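Local atomic coordinates of vivid PAS protein VVD (Neurospora crassa, PDB entry 3D72), a protein that probably serves as a blue-light photoreceptor in fungal circadian signalling, binding flavin-adenine dinucleotide in a PAS domain of the LOV type. Residues A[61-66]-A[117-122]; A[75-80]-A[87-92]; A[94-99]-A[110-115]. The protein carries 1 engineered substitution. All blocks are in the same frame, centred on the assembly; numbering follows the deposited sequence.

Contact 1 (A[61-66]-A[117-122]); sequences TGYSNA and FKKNGQ
A backbone hydrogen bond and a lysine laid over a tyrosine ring join Thr-61, Gly-62 and Tyr-63 to Lys-118 and Lys-119, where the end of helix 55-61 in the PAS fold meets the turn joining strands 110-117 and 123-134. That turn, from Lys-118 to Gly-121, is type I and is followed by a G1 bulge at Gly-121, whose phi is positive. Gly-62 likewise leaves the helix with positive phi; a CB here would strike the carbonyl O of the residue before and sit tight against Lys-119 CB. Thr-61 O accepts from Lys-119 N at 2.8 Å, the donor standing almost straight ahead of the carbonyl (C=O...N angle 172°).

Most of the surface is shared by Lys-119 and the ring of Tyr-63. The ring receives a CH-pi contact from Lys-119 CB, 3.7 Å from the ring centroid and almost exactly above it. With CG anti to the backbone N (chi1 -179°), the lysine chain then runs on past Gly-62, its CD 3.2 Å from Gly-62 O, until the bend at chi4 brings NZ to a salt bridge with Glu-67. That glutamate also accepts from Ser-64 N, while Ser-64 at the N-cap caps a backbone N further into the next helix with its side chain, consistent with a capping box. Tyr-63 OH is 2.7 Å from a water that probably donates to Phe-117 O, and 2.8 Å from a second water, which donates to Lys-119 O.

The lysine thus works in two chemistries: its methylenes cover an aromatic face while its ammonium reaches a carboxylate. Water bridges the phenol to two carbonyls, one at the strand end and one in the turn, which probably limits how far the ring can tilt.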
loop_
_atom_site.group_PDB
_atom_site.type_symbol
_atom_site.label_atom_id
_atom_site.label_comp_id
_atom_site.label_asym_id
_atom_site.label_seq_id
_atom_site.Cartn_x
_atom_site.Cartn_y
_atom_site.Cartn_z
ATOM N N THR A 61 13.213 2.038 -19.196
ATOM C CA THR A 61 13.767 3.138 -19.981
ATOM C C THR A 61 15.240 3.038 -20.344
ATOM O O THR A 61 15.696 3.717 -21.266
ATOM C CB THR A 61 13.542 4.491 -19.265
ATOM O OG1 THR A 61 14.288 4.523 -18.040
ATOM C CG2 THR A 61 12.066 4.697 -18.964
ATOM N N GLY A 62 15.987 2.214 -19.616
ATOM C CA GLY A 62 17.406 2.058 -19.891
ATOM C C GLY A 62 18.296 3.103 -19.240
ATOM O O GLY A 62 19.517 3.075 -19.407
ATOM N N TYR A 63 17.687 4.036 -18.513
ATOM C CA TYR A 63 18.431 5.093 -17.831
ATOM C C TYR A 63 18.726 4.694 -16.388
ATOM O O TYR A 63 18.020 3.876 -15.817
ATOM C CB TYR A 63 17.628 6.400 -17.838
ATOM C CG TYR A 63 17.516 7.068 -19.193
ATOM C CD1 TYR A 63 16.408 6.856 -20.021
ATOM C CD2 TYR A 63 18.512 7.935 -19.640
ATOM C CE1 TYR A 63 16.296 7.500 -21.251
ATOM C CE2 TYR A 63 18.414 8.571 -20.866
ATOM C CZ TYR A 63 17.307 8.354 -21.668
ATOM O OH TYR A 63 17.222 9.004 -22.881
ATOM N N SER A 64 19.771 5.271 -15.804
ATOM C CA SER A 64 20.143 4.972 -14.420
ATOM C C SER A 64 19.528 6.001 -13.473
ATOM O O SER A 64 19.002 7.022 -13.916
ATOM C CB SER A 64 21.665 5.018 -14.271
ATOM O OG SER A 64 22.131 6.334 -14.511
ATOM N N ASN A 65 19.596 5.730 -12.172
ATOM C CA ASN A 65 19.068 6.660 -11.179
ATOM C C ASN A 65 19.721 8.029 -11.343
ATOM O O ASN A 65 19.044 9.058 -11.317
ATOM C CB ASN A 65 19.342 6.149 -9.761
ATOM C CG ASN A 65 18.098 5.631 -9.076
ATOM O OD1 ASN A 65 17.086 6.326 -8.992
ATOM N ND2 ASN A 65 18.168 4.403 -8.572
ATOM N N ALA A 66 21.042 8.034 -11.513
ATOM C CA ALA A 66 21.793 9.274 -11.671
ATOM C C ALA A 66 21.341 10.080 -12.883
ATOM O O ALA A 66 21.387 11.308 -12.874
ATOM C CB ALA A 66 23.281 8.966 -11.784
ATOM N N PHE A 117 11.114 7.350 -25.655
ATOM C CA PHE A 117 12.305 6.698 -26.180
ATOM C C PHE A 117 13.220 6.235 -25.053
ATOM O O PHE A 117 13.446 6.968 -24.093
ATOM C CB PHE A 117 13.068 7.668 -27.091
ATOM C CG PHE A 117 12.268 8.156 -28.257
ATOM C CD1 PHE A 117 12.287 7.472 -29.468
ATOM C CD2 PHE A 117 11.470 9.284 -28.134
ATOM C CE1 PHE A 117 11.506 7.897 -30.538
ATOM C CE2 PHE A 117 10.680 9.725 -29.190
ATOM C CZ PHE A 117 10.703 9.024 -30.407
ATOM N N LYS A 118 13.727 5.022 -25.187
ATOM C CA LYS A 118 14.627 4.468 -24.197
ATOM C C LYS A 118 15.984 5.129 -24.429
ATOM O O LYS A 118 16.192 5.811 -25.433
ATOM C CB LYS A 118 14.706 2.951 -24.359
ATOM C CG LYS A 118 13.345 2.260 -24.295
ATOM C CD LYS A 118 13.499 0.757 -24.224
ATOM C CE LYS A 118 12.154 0.064 -24.084
ATOM N NZ LYS A 118 12.324 -1.398 -23.855
ATOM N N LYS A 119 16.927 4.937 -23.477
ATOM C CA LYS A 119 18.251 5.534 -23.573
ATOM C C LYS A 119 18.962 5.229 -24.890
ATOM O O LYS A 119 19.658 6.087 -25.442
ATOM C CB LYS A 119 19.121 5.049 -22.400
ATOM C CG LYS A 119 20.550 5.618 -22.370
ATOM C CD LYS A 119 21.341 5.057 -21.188
ATOM C CE LYS A 119 22.803 5.482 -21.234
ATOM N NZ LYS A 119 22.943 6.960 -21.252
ATOM N N ASN A 120 18.802 4.005 -25.376
ATOM C CA ASN A 120 19.438 3.599 -26.623
ATOM C C ASN A 120 18.681 4.103 -27.849
ATOM O O ASN A 120 19.011 3.743 -28.981
ATOM C CB ASN A 120 19.581 2.071 -26.682
ATOM C CG ASN A 120 18.250 1.349 -26.812
ATOM O OD1 ASN A 120 18.208 0.119 -26.853
ATOM N ND2 ASN A 120 17.163 2.102 -26.888
ATOM N N GLY A 121 17.661 4.925 -27.621
ATOM C CA GLY A 121 16.889 5.480 -28.721
ATOM C C GLY A 121 15.705 4.664 -29.210
ATOM O O GLY A 121 15.021 5.076 -30.151
ATOM N N GLN A 122 15.443 3.520 -28.588
ATOM C CA GLN A 122 14.322 2.689 -29.014
ATOM C C GLN A 122 12.980 3.345 -28.710
ATOM O O GLN A 122 12.674 3.665 -27.562
ATOM C CB GLN A 122 14.368 1.319 -28.341
ATOM C CG GLN A 122 13.119 0.482 -28.598
ATOM C CD GLN A 122 12.991 -0.696 -27.648
ATOM O OE1 GLN A 122 11.889 -1.179 -27.384
ATOM N NE2 GLN A 122 14.123 -1.170 -27.136
HETATM O O HOH W 1 14.752 9.362 -23.870
HETATM O O HOH W 2 19.526 8.930 -24.471
#

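Contact 2 (A[75-80]-A[87-92]). With FAD (flavin-adenine dinucleotide), chain C.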
loop_
_atom_site.group_PDB
_atom_site.type_symbol
_atom_site.label_atom_id
_atom_site.label_comp_id
_atom_site.label_asym_id
_atom_site.label_seq_id
_atom_site.Cartn_x
_atom_site.Cartn_y
_atom_site.Cartn_z
ATOM N N PHE A 75 12.034 14.363 -20.631
ATOM C CA PHE A 75 13.211 13.977 -21.415
ATOM C C PHE A 75 12.990 12.681 -22.191
ATOM O O PHE A 75 13.673 12.424 -23.171
ATOM C CB PHE A 75 14.458 13.847 -20.522
ATOM C CG PHE A 75 14.438 12.660 -19.600
ATOM C CD1 PHE A 75 14.844 11.401 -20.045
ATOM C CD2 PHE A 75 14.030 12.800 -18.273
ATOM C CE1 PHE A 75 14.836 10.304 -19.190
ATOM C CE2 PHE A 75 14.019 11.703 -17.414
ATOM C CZ PHE A 75 14.423 10.457 -17.868
ATOM N N LEU A 76 12.033 11.868 -21.753
ATOM C CA LEU A 76 11.747 10.610 -22.434
ATOM C C LEU A 76 11.085 10.852 -23.788
ATOM O O LEU A 76 10.980 9.936 -24.602
ATOM C CB LEU A 76 10.825 9.725 -21.575
ATOM C CG LEU A 76 11.417 9.125 -20.294
ATOM C CD1 LEU A 76 10.336 8.364 -19.533
ATOM C CD2 LEU A 76 12.561 8.190 -20.645
ATOM N N GLN A 77 10.637 12.080 -24.030
ATOM C CA GLN A 77 9.962 12.392 -25.281
ATOM C C GLN A 77 10.880 12.567 -26.478
ATOM O O GLN A 77 10.409 12.785 -27.592
ATOM C CB GLN A 77 9.078 13.622 -25.087
ATOM C CG GLN A 77 7.835 13.309 -24.253
ATOM C CD GLN A 77 7.310 14.506 -23.504
ATOM O OE1 GLN A 77 7.499 15.655 -23.925
ATOM N NE2 GLN A 77 6.624 14.250 -22.386
ATOM N N SER A 78 12.181 12.446 -26.247
ATOM C CA SER A 78 13.160 12.577 -27.324
ATOM C C SER A 78 14.168 11.434 -27.274
ATOM O O SER A 78 14.600 11.016 -26.203
ATOM C CB SER A 78 13.899 13.910 -27.213
ATOM O OG SER A 78 14.787 14.085 -28.305
ATOM N N PRO A 79 14.567 10.911 -28.445
ATOM C CA PRO A 79 15.533 9.812 -28.458
ATOM C C PRO A 79 16.916 10.221 -27.966
ATOM O O PRO A 79 17.760 9.373 -27.686
ATOM C CB PRO A 79 15.532 9.366 -29.920
ATOM C CG PRO A 79 15.178 10.613 -30.658
ATOM C CD PRO A 79 14.093 11.221 -29.805
ATOM N N ASP A 80 17.145 11.527 -27.862
ATOM C CA ASP A 80 18.424 12.018 -27.384
ATOM C C ASP A 80 18.254 12.562 -25.968
ATOM O O ASP A 80 19.182 13.122 -25.379
ATOM C CB ASP A 80 18.980 13.087 -28.340
ATOM C CG ASP A 80 18.010 14.226 -28.587
ATOM O OD1 ASP A 80 18.124 14.882 -29.647
ATOM O OD2 ASP A 80 17.145 14.478 -27.726
ATOM N N SER A 87 8.836 23.676 -25.630
ATOM C CA SER A 87 9.227 23.368 -27.001
ATOM C C SER A 87 8.186 22.529 -27.728
ATOM O O SER A 87 7.429 21.776 -27.111
ATOM C CB SER A 87 10.549 22.606 -27.022
ATOM O OG SER A 87 10.346 21.263 -26.625
ATOM N N THR A 88 8.156 22.655 -29.052
ATOM C CA THR A 88 7.227 21.870 -29.838
ATOM C C THR A 88 7.946 20.570 -30.110
ATOM O O THR A 88 8.981 20.531 -30.806
ATOM C CB THR A 88 6.860 22.562 -31.161
ATOM O OG1 THR A 88 6.287 23.845 -30.879
ATOM C CG2 THR A 88 5.839 21.731 -31.923
ATOM N N ARG A 89 7.421 19.498 -29.530
ATOM C CA ARG A 89 8.033 18.193 -29.731
ATOM C C ARG A 89 7.930 17.772 -31.135
ATOM O O ARG A 89 6.942 18.029 -31.815
ATOM C CB ARG A 89 7.399 17.126 -28.847
ATOM C CG ARG A 89 8.027 17.047 -27.508
ATOM C CD ARG A 89 7.847 18.347 -26.767
ATOM N NE ARG A 89 7.753 18.072 -25.343
ATOM C CZ ARG A 89 7.431 18.963 -24.416
ATOM N NH1 ARG A 89 7.369 18.588 -23.150
ATOM N NH2 ARG A 89 7.178 20.220 -24.748
ATOM N N LYS A 90 8.945 17.063 -31.579
ATOM C CA LYS A 90 8.842 16.709 -32.929
ATOM C C LYS A 90 8.451 15.252 -33.151
ATOM O O LYS A 90 8.362 14.811 -34.279
ATOM C CB LYS A 90 10.097 17.185 -33.658
ATOM C CG LYS A 90 11.354 16.358 -33.601
ATOM C CD LYS A 90 12.546 17.210 -33.140
ATOM C CE LYS A 90 12.440 18.682 -33.529
ATOM N NZ LYS A 90 13.550 19.472 -32.936
ATOM N N TYR A 91 8.188 14.519 -32.075
ATOM C CA TYR A 91 7.777 13.107 -32.161
ATOM C C TYR A 91 6.569 12.827 -31.283
ATOM O O TYR A 91 6.059 11.699 -31.244
ATOM C CB TYR A 91 8.929 12.211 -31.730
ATOM C CG TYR A 91 10.151 12.420 -32.560
ATOM C CD1 TYR A 91 10.096 12.258 -33.943
ATOM C CD2 TYR A 91 11.360 12.790 -31.981
ATOM C CE1 TYR A 91 11.220 12.459 -34.736
ATOM C CE2 TYR A 91 12.492 12.992 -32.764
ATOM C CZ TYR A 91 12.416 12.826 -34.141
ATOM O OH TYR A 91 13.529 13.020 -34.920
ATOM N N VAL A 92 6.132 13.832 -30.578
ATOM C CA VAL A 92 5.008 13.654 -29.690
ATOM C C VAL A 92 3.826 14.530 -29.988
ATOM O O VAL A 92 3.956 15.710 -30.312
ATOM C CB VAL A 92 5.440 13.866 -28.247
ATOM C CG1 VAL A 92 4.263 13.679 -27.324
ATOM C CG2 VAL A 92 6.550 12.887 -27.906
HETATM P PA FAD C . 5.078 21.976 -22.187
HETATM O O1A FAD C . 6.562 21.881 -22.258
HETATM O O2A FAD C . 4.491 23.286 -21.819
HETATM O O5B FAD C . 4.491 21.484 -23.577
HETATM C C5B FAD C . 3.084 21.462 -23.888
HETATM C C4B FAD C . 2.948 21.191 -25.383
HETATM O O4B FAD C . 1.544 21.240 -25.691
HETATM C C3B FAD C . 3.662 22.203 -26.305
HETATM O O3B FAD C . 4.540 21.624 -27.236
HETATM C C2B FAD C . 2.546 23.003 -26.965
HETATM O O2B FAD C . 2.720 23.378 -28.307
HETATM C C1B FAD C . 1.270 22.188 -26.732
HETATM N N9A FAD C . 0.137 22.970 -26.275
HETATM C C8A FAD C . 0.038 23.723 -25.138
HETATM N N7A FAD C . -1.113 24.335 -24.991
HETATM C C5A FAD C . -1.816 23.980 -26.130
HETATM C C6A FAD C . -3.144 24.311 -26.578
HETATM N N6A FAD C . -3.944 25.118 -25.874
HETATM N N1A FAD C . -3.570 23.793 -27.766
HETATM C C2A FAD C . -2.730 22.978 -28.460
HETATM N N3A FAD C . -1.474 22.591 -28.135
HETATM C C4A FAD C . -1.075 23.161 -26.917
HETATM N N1 FAD C . 6.119 12.272 -19.656
HETATM C C2 FAD C . 6.585 11.298 -20.479
HETATM O O2 FAD C . 6.769 11.487 -21.696
HETATM N N3 FAD C . 6.855 10.024 -19.956
HETATM C C4 FAD C . 6.707 9.660 -18.617
HETATM O O4 FAD C . 6.967 8.490 -18.255
HETATM C C4X FAD C . 6.211 10.674 -17.771
HETATM N N5 FAD C . 6.045 10.392 -16.402
HETATM C C5X FAD C . 5.566 11.404 -15.590
HETATM C C6 FAD C . 5.390 11.138 -14.197
HETATM C C7 FAD C . 4.952 12.107 -13.326
HETATM C C7M FAD C . 4.775 11.709 -11.854
HETATM C C8 FAD C . 4.709 13.426 -13.783
HETATM C C8M FAD C . 4.250 14.546 -12.871
HETATM C C9 FAD C . 4.873 13.716 -15.186
HETATM C C9A FAD C . 5.305 12.736 -16.097
HETATM N N10 FAD C . 5.475 12.985 -17.519
HETATM C C10 FAD C . 5.966 11.978 -18.320
HETATM C "C1'" FAD C . 5.156 14.298 -18.146
HETATM C "C2'" FAD C . 6.168 15.417 -18.173
HETATM O "O2'" FAD C . 6.899 15.404 -16.942
HETATM C "C3'" FAD C . 5.393 16.732 -18.425
HETATM O "O3'" FAD C . 4.468 16.927 -17.356
HETATM C "C4'" FAD C . 4.599 16.717 -19.775
HETATM O "O4'" FAD C . 5.513 16.653 -20.852
HETATM C "C5'" FAD C . 3.684 17.941 -19.946
HETATM O "O5'" FAD C . 4.241 19.110 -19.324
HETATM P P FAD C . 5.336 20.021 -20.025
HETATM O O1P FAD C . 5.912 20.845 -18.959
HETATM O O2P FAD C . 6.293 19.189 -20.795
HETATM O O3P FAD C . 4.568 20.979 -21.057
HETATM O O HOH W 3 9.593 14.657 -29.269
#
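Gln-77 OE1 accepts two hydrogen bonds from the side of the Arg-89 guanidinium: NE lies 2.8 Å from OE1 and almost in line with its C=O bond, whereas NH1, 3.0 Å from OE1, uses a lone pair in the carbonyl plane. The amide and guanidinium planes are only 27° apart. Gln-77, with CG beside its backbone N (chi1 -73°), extends beyond CG to put the amide between Arg-89 and the flavin. Its NE2 is turned to the cofactor, 2.9 Å from FAD O2 and 3.1 Å from FAD O4', the latter bond nearly straight at 176°.

Charge adds a second layer. Arg-89 NH1 meets the diphosphate at FAD O2P (2.7 Å) and NH2 reaches FAD O1A (3.1 Å); NH2 also donates to Ser-87 O, which lies in the guanidinium plane and helps fix its rotation. Both segments belong to the long loop between helices 65-68 and 94-106, consistent with the extended loop by which fungal LOV domains accept FAD rather than the shorter FMN. Were Arg-89 an alanine, Gln-77 OE1 would probably lose both its donors and the diphosphate a positive partner.

Apolar contacts flank these polar ones. Val-92 CG2 packs 3.9 Å from Gln-77 CB, the side chains crossing at about a right angle, and Pro-79 CD touches Tyr-91 CE2 at 3.8 Å. A water accepting from Tyr-91 N donates to Gln-77 O.

Contact 3 (A[94-99]-A[110-115]); sequences SNTINT and VQVEVV. With FAD (flavin-adenine dinucleotide), chain C.
Helix 94-99 passes strand 110-115 at 9.0 Å between axes and at 134° between their directions, with Thr-96 CA 7.0 Å from Val-114 CA and Thr-99 facing Val-110. This is the alpha/beta layering of the PAS fold: helix 94-106 lies against the antiparallel sheet at one of its edge strands, 110-117, which follows the helix in the chain. One helical turn separates the two threonines, and the alternate strand residues Val-110, Val-112 and Val-114 all direct their CB toward them.

Both threonines present a methyl group to the strand. Their chi1 values near -70° set CG2 anti to the backbone N and push it across the gap, while OG1 sits beside that N. Thr-99 CG2 meets Val-110 CG2 at 3.8 Å and Val-112 CG1 at 4.0 Å, touching both valines. Thr-96 CG2 is placed one turn earlier, 3.7 Å from Glu-113 O and close to Val-112 CG2 and Val-114 CB. Across this seam the direct contacts are van der Waals, methyl against methyl and against Glu-113 O.

The polar part is carried by water: Thr-96 OG1 lies 2.7 Å from a water that donates to Glu-113 O at 2.9 Å, so a strand carbonyl is linked to the helix without direct contact between the polar groups. Cofactor and protein layers meet here too. Ile-97, pointing away from the strand, packs its CG2 against FAD C5B, and Val-114 brings CG1 near FAD O2, so the helix touches the adenosine ribose and the strand the flavin. Thr-99 OG1 turns back along its own helix to donate to Asn-95 O at 3.0 Å, reaching that carbonyl from the face opposite to Thr-99 N.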
loop_
_atom_site.group_PDB
_atom_site.type_symbol
_atom_site.label_atom_id
_atom_site.label_comp_id
_atom_site.label_asym_id
_atom_site.label_seq_id
_atom_site.Cartn_x
_atom_site.Cartn_y
_atom_site.Cartn_z
ATOM N N SER A 94 1.183 16.971 -29.709
ATOM C CA SER A 94 1.084 18.168 -28.889
ATOM C C SER A 94 -0.129 18.171 -27.970
ATOM O O SER A 94 -0.042 18.624 -26.830
ATOM C CB SER A 94 1.068 19.418 -29.772
ATOM O OG SER A 94 2.360 19.693 -30.282
ATOM N N ASN A 95 -1.259 17.672 -28.456
ATOM C CA ASN A 95 -2.460 17.638 -27.632
ATOM C C ASN A 95 -2.240 16.732 -26.428
ATOM O O ASN A 95 -2.744 16.992 -25.340
ATOM C CB ASN A 95 -3.657 17.126 -28.431
ATOM C CG ASN A 95 -4.933 17.106 -27.610
ATOM O OD1 ASN A 95 -5.426 18.151 -27.184
ATOM N ND2 ASN A 95 -5.467 15.911 -27.375
ATOM N N THR A 96 -1.486 15.662 -26.635
ATOM C CA THR A 96 -1.204 14.725 -25.557
ATOM C C THR A 96 -0.378 15.409 -24.476
ATOM O O THR A 96 -0.649 15.253 -23.282
ATOM C CB THR A 96 -0.437 13.498 -26.092
ATOM O OG1 THR A 96 -1.280 12.764 -26.987
ATOM C CG2 THR A 96 0.010 12.578 -24.955
ATOM N N ILE A 97 0.610 16.186 -24.895
ATOM C CA ILE A 97 1.450 16.890 -23.931
ATOM C C ILE A 97 0.651 17.944 -23.190
ATOM O O ILE A 97 0.807 18.099 -21.976
ATOM C CB ILE A 97 2.666 17.534 -24.624
ATOM C CG1 ILE A 97 3.479 16.440 -25.312
ATOM C CG2 ILE A 97 3.546 18.227 -23.590
ATOM C CD1 ILE A 97 4.664 16.926 -26.107
ATOM N N ASN A 98 -0.213 18.632 -23.891
ATOM C CA ASN A 98 -1.013 19.656 -23.237
ATOM C C ASN A 98 -1.972 19.012 -22.235
ATOM O O ASN A 98 -2.220 19.562 -21.164
ATOM C CB ASN A 98 -1.788 20.475 -24.262
ATOM C CG ASN A 98 -2.522 21.621 -23.629
ATOM O OD1 ASN A 98 -1.929 22.449 -22.932
ATOM N ND2 ASN A 98 -3.825 21.677 -23.856
ATOM N N THR A 99 -2.492 17.837 -22.583
ATOM C CA THR A 99 -3.399 17.118 -21.695
ATOM C C THR A 99 -2.697 16.786 -20.377
ATOM O O THR A 99 -3.260 16.958 -19.301
ATOM C CB THR A 99 -3.909 15.819 -22.346
ATOM O OG1 THR A 99 -4.809 16.147 -23.407
ATOM C CG2 THR A 99 -4.629 14.948 -21.322
ATOM N N VAL A 110 -4.809 11.656 -14.554
ATOM C CA VAL A 110 -4.805 11.575 -16.006
ATOM C C VAL A 110 -4.141 10.290 -16.480
ATOM O O VAL A 110 -3.264 9.739 -15.815
ATOM C CB VAL A 110 -4.091 12.804 -16.619
ATOM C CG1 VAL A 110 -2.607 12.746 -16.328
ATOM C CG2 VAL A 110 -4.355 12.876 -18.118
ATOM N N GLN A 111 -4.576 9.812 -17.641
ATOM C CA GLN A 111 -4.039 8.596 -18.212
ATOM C C GLN A 111 -3.912 8.857 -19.704
ATOM O O GLN A 111 -4.870 9.283 -20.346
ATOM C CB GLN A 111 -5.010 7.450 -17.930
ATOM C CG GLN A 111 -4.439 6.066 -18.047
ATOM C CD GLN A 111 -5.333 5.034 -17.370
ATOM O OE1 GLN A 111 -4.977 4.455 -16.338
ATOM N NE2 GLN A 111 -6.511 4.816 -17.941
ATOM N N VAL A 112 -2.724 8.626 -20.249
ATOM C CA VAL A 112 -2.493 8.861 -21.670
ATOM C C VAL A 112 -1.499 7.880 -22.262
ATOM O O VAL A 112 -0.834 7.142 -21.546
ATOM C CB VAL A 112 -1.931 10.288 -21.929
ATOM C CG1 VAL A 112 -2.846 11.336 -21.320
ATOM C CG2 VAL A 112 -0.519 10.406 -21.362
ATOM N N GLU A 113 -1.448 7.841 -23.591
ATOM C CA GLU A 113 -0.471 7.026 -24.287
ATOM C C GLU A 113 0.440 8.076 -24.907
ATOM O O GLU A 113 -0.030 8.981 -25.597
ATOM C CB GLU A 113 -1.104 6.175 -25.388
ATOM C CG GLU A 113 -1.848 4.958 -24.886
ATOM C CD GLU A 113 -1.899 3.873 -25.935
ATOM O OE1 GLU A 113 -2.099 4.221 -27.115
ATOM O OE2 GLU A 113 -1.740 2.685 -25.584
ATOM N N VAL A 114 1.734 7.975 -24.644
ATOM C CA VAL A 114 2.669 8.948 -25.179
ATOM C C VAL A 114 3.892 8.267 -25.762
ATOM O O VAL A 114 4.399 7.292 -25.213
ATOM C CB VAL A 114 3.116 9.959 -24.077
ATOM C CG1 VAL A 114 3.824 9.237 -22.948
ATOM C CG2 VAL A 114 4.033 11.020 -24.681
ATOM N N VAL A 115 4.352 8.769 -26.901
ATOM C CA VAL A 115 5.532 8.201 -27.521
ATOM C C VAL A 115 6.744 8.607 -26.693
ATOM O O VAL A 115 6.933 9.784 -26.402
ATOM C CB VAL A 115 5.705 8.706 -28.968
ATOM C CG1 VAL A 115 7.044 8.243 -29.522
ATOM C CG2 VAL A 115 4.573 8.172 -29.834
HETATM P PA FAD C . 5.078 21.976 -22.187
HETATM O O1A FAD C . 6.562 21.881 -22.258
HETATM O O2A FAD C . 4.491 23.286 -21.819
HETATM O O5B FAD C . 4.491 21.484 -23.577
HETATM C C5B FAD C . 3.084 21.462 -23.888
HETATM C C4B FAD C . 2.948 21.191 -25.383
HETATM O O4B FAD C . 1.544 21.240 -25.691
HETATM C C3B FAD C . 3.662 22.203 -26.305
HETATM O O3B FAD C . 4.540 21.624 -27.236
HETATM C C2B FAD C . 2.546 23.003 -26.965
HETATM O O2B FAD C . 2.720 23.378 -28.307
HETATM C C1B FAD C . 1.270 22.188 -26.732
HETATM N N9A FAD C . 0.137 22.970 -26.275
HETATM C C8A FAD C . 0.038 23.723 -25.138
HETATM N N7A FAD C . -1.113 24.335 -24.991
HETATM C C5A FAD C . -1.816 23.980 -26.130
HETATM C C6A FAD C . -3.144 24.311 -26.578
HETATM N N6A FAD C . -3.944 25.118 -25.874
HETATM N N1A FAD C . -3.570 23.793 -27.766
HETATM C C2A FAD C . -2.730 22.978 -28.460
HETATM N N3A FAD C . -1.474 22.591 -28.135
HETATM C C4A FAD C . -1.075 23.161 -26.917
HETATM N N1 FAD C . 6.119 12.272 -19.656
HETATM C C2 FAD C . 6.585 11.298 -20.479
HETATM O O2 FAD C . 6.769 11.487 -21.696
HETATM N N3 FAD C . 6.855 10.024 -19.956
HETATM C C4 FAD C . 6.707 9.660 -18.617
HETATM O O4 FAD C . 6.967 8.490 -18.255
HETATM C C4X FAD C . 6.211 10.674 -17.771
HETATM N N5 FAD C . 6.045 10.392 -16.402
HETATM C C5X FAD C . 5.566 11.404 -15.590
HETATM C C6 FAD C . 5.390 11.138 -14.197
HETATM C C7 FAD C . 4.952 12.107 -13.326
HETATM C C7M FAD C . 4.775 11.709 -11.854
HETATM C C8 FAD C . 4.709 13.426 -13.783
HETATM C C8M FAD C . 4.250 14.546 -12.871
HETATM C C9 FAD C . 4.873 13.716 -15.186
HETATM C C9A FAD C . 5.305 12.736 -16.097
HETATM N N10 FAD C . 5.475 12.985 -17.519
HETATM C C10 FAD C . 5.966 11.978 -18.320
HETATM C "C1'" FAD C . 5.156 14.298 -18.146
HETATM C "C2'" FAD C . 6.168 15.417 -18.173
HETATM O "O2'" FAD C . 6.899 15.404 -16.942
HETATM C "C3'" FAD C . 5.393 16.732 -18.425
HETATM O "O3'" FAD C . 4.468 16.927 -17.356
HETATM C "C4'" FAD C . 4.599 16.717 -19.775
HETATM O "O4'" FAD C . 5.513 16.653 -20.852
HETATM C "C5'" FAD C . 3.684 17.941 -19.946
HETATM O "O5'" FAD C . 4.241 19.110 -19.324
HETATM P P FAD C . 5.336 20.021 -20.025
HETATM O O1P FAD C . 5.912 20.845 -18.959
HETATM O O2P FAD C . 6.293 19.189 -20.795
HETATM O O3P FAD C . 4.568 20.979 -21.057
HETATM O O HOH W 4 -0.074 10.538 -28.039
#

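How the contacts relate
From the N terminus, helix 55-61 opens the loop that contact 1 closes when the hairpin turn at 117-122 returns to it. Within that span lie both of the others, in series: contact 2 closes the short loop from 75-80 to 87-92, and contact 3 then joins helix 94-106 to strand 110-117. Contacts 2 and 3 follow one another, both nested inside contact 1, and none cross. Phe-117 connects contact 1 to contact 2, probably by a hydrogen bond from its N to Leu-76 O and by ring packing near Pro-79. Contacts 2 and 3 meet where Val-92 packs on Ile-97 and Val-114, and both touch FAD, tying loop, helix and sheet around the cofactor.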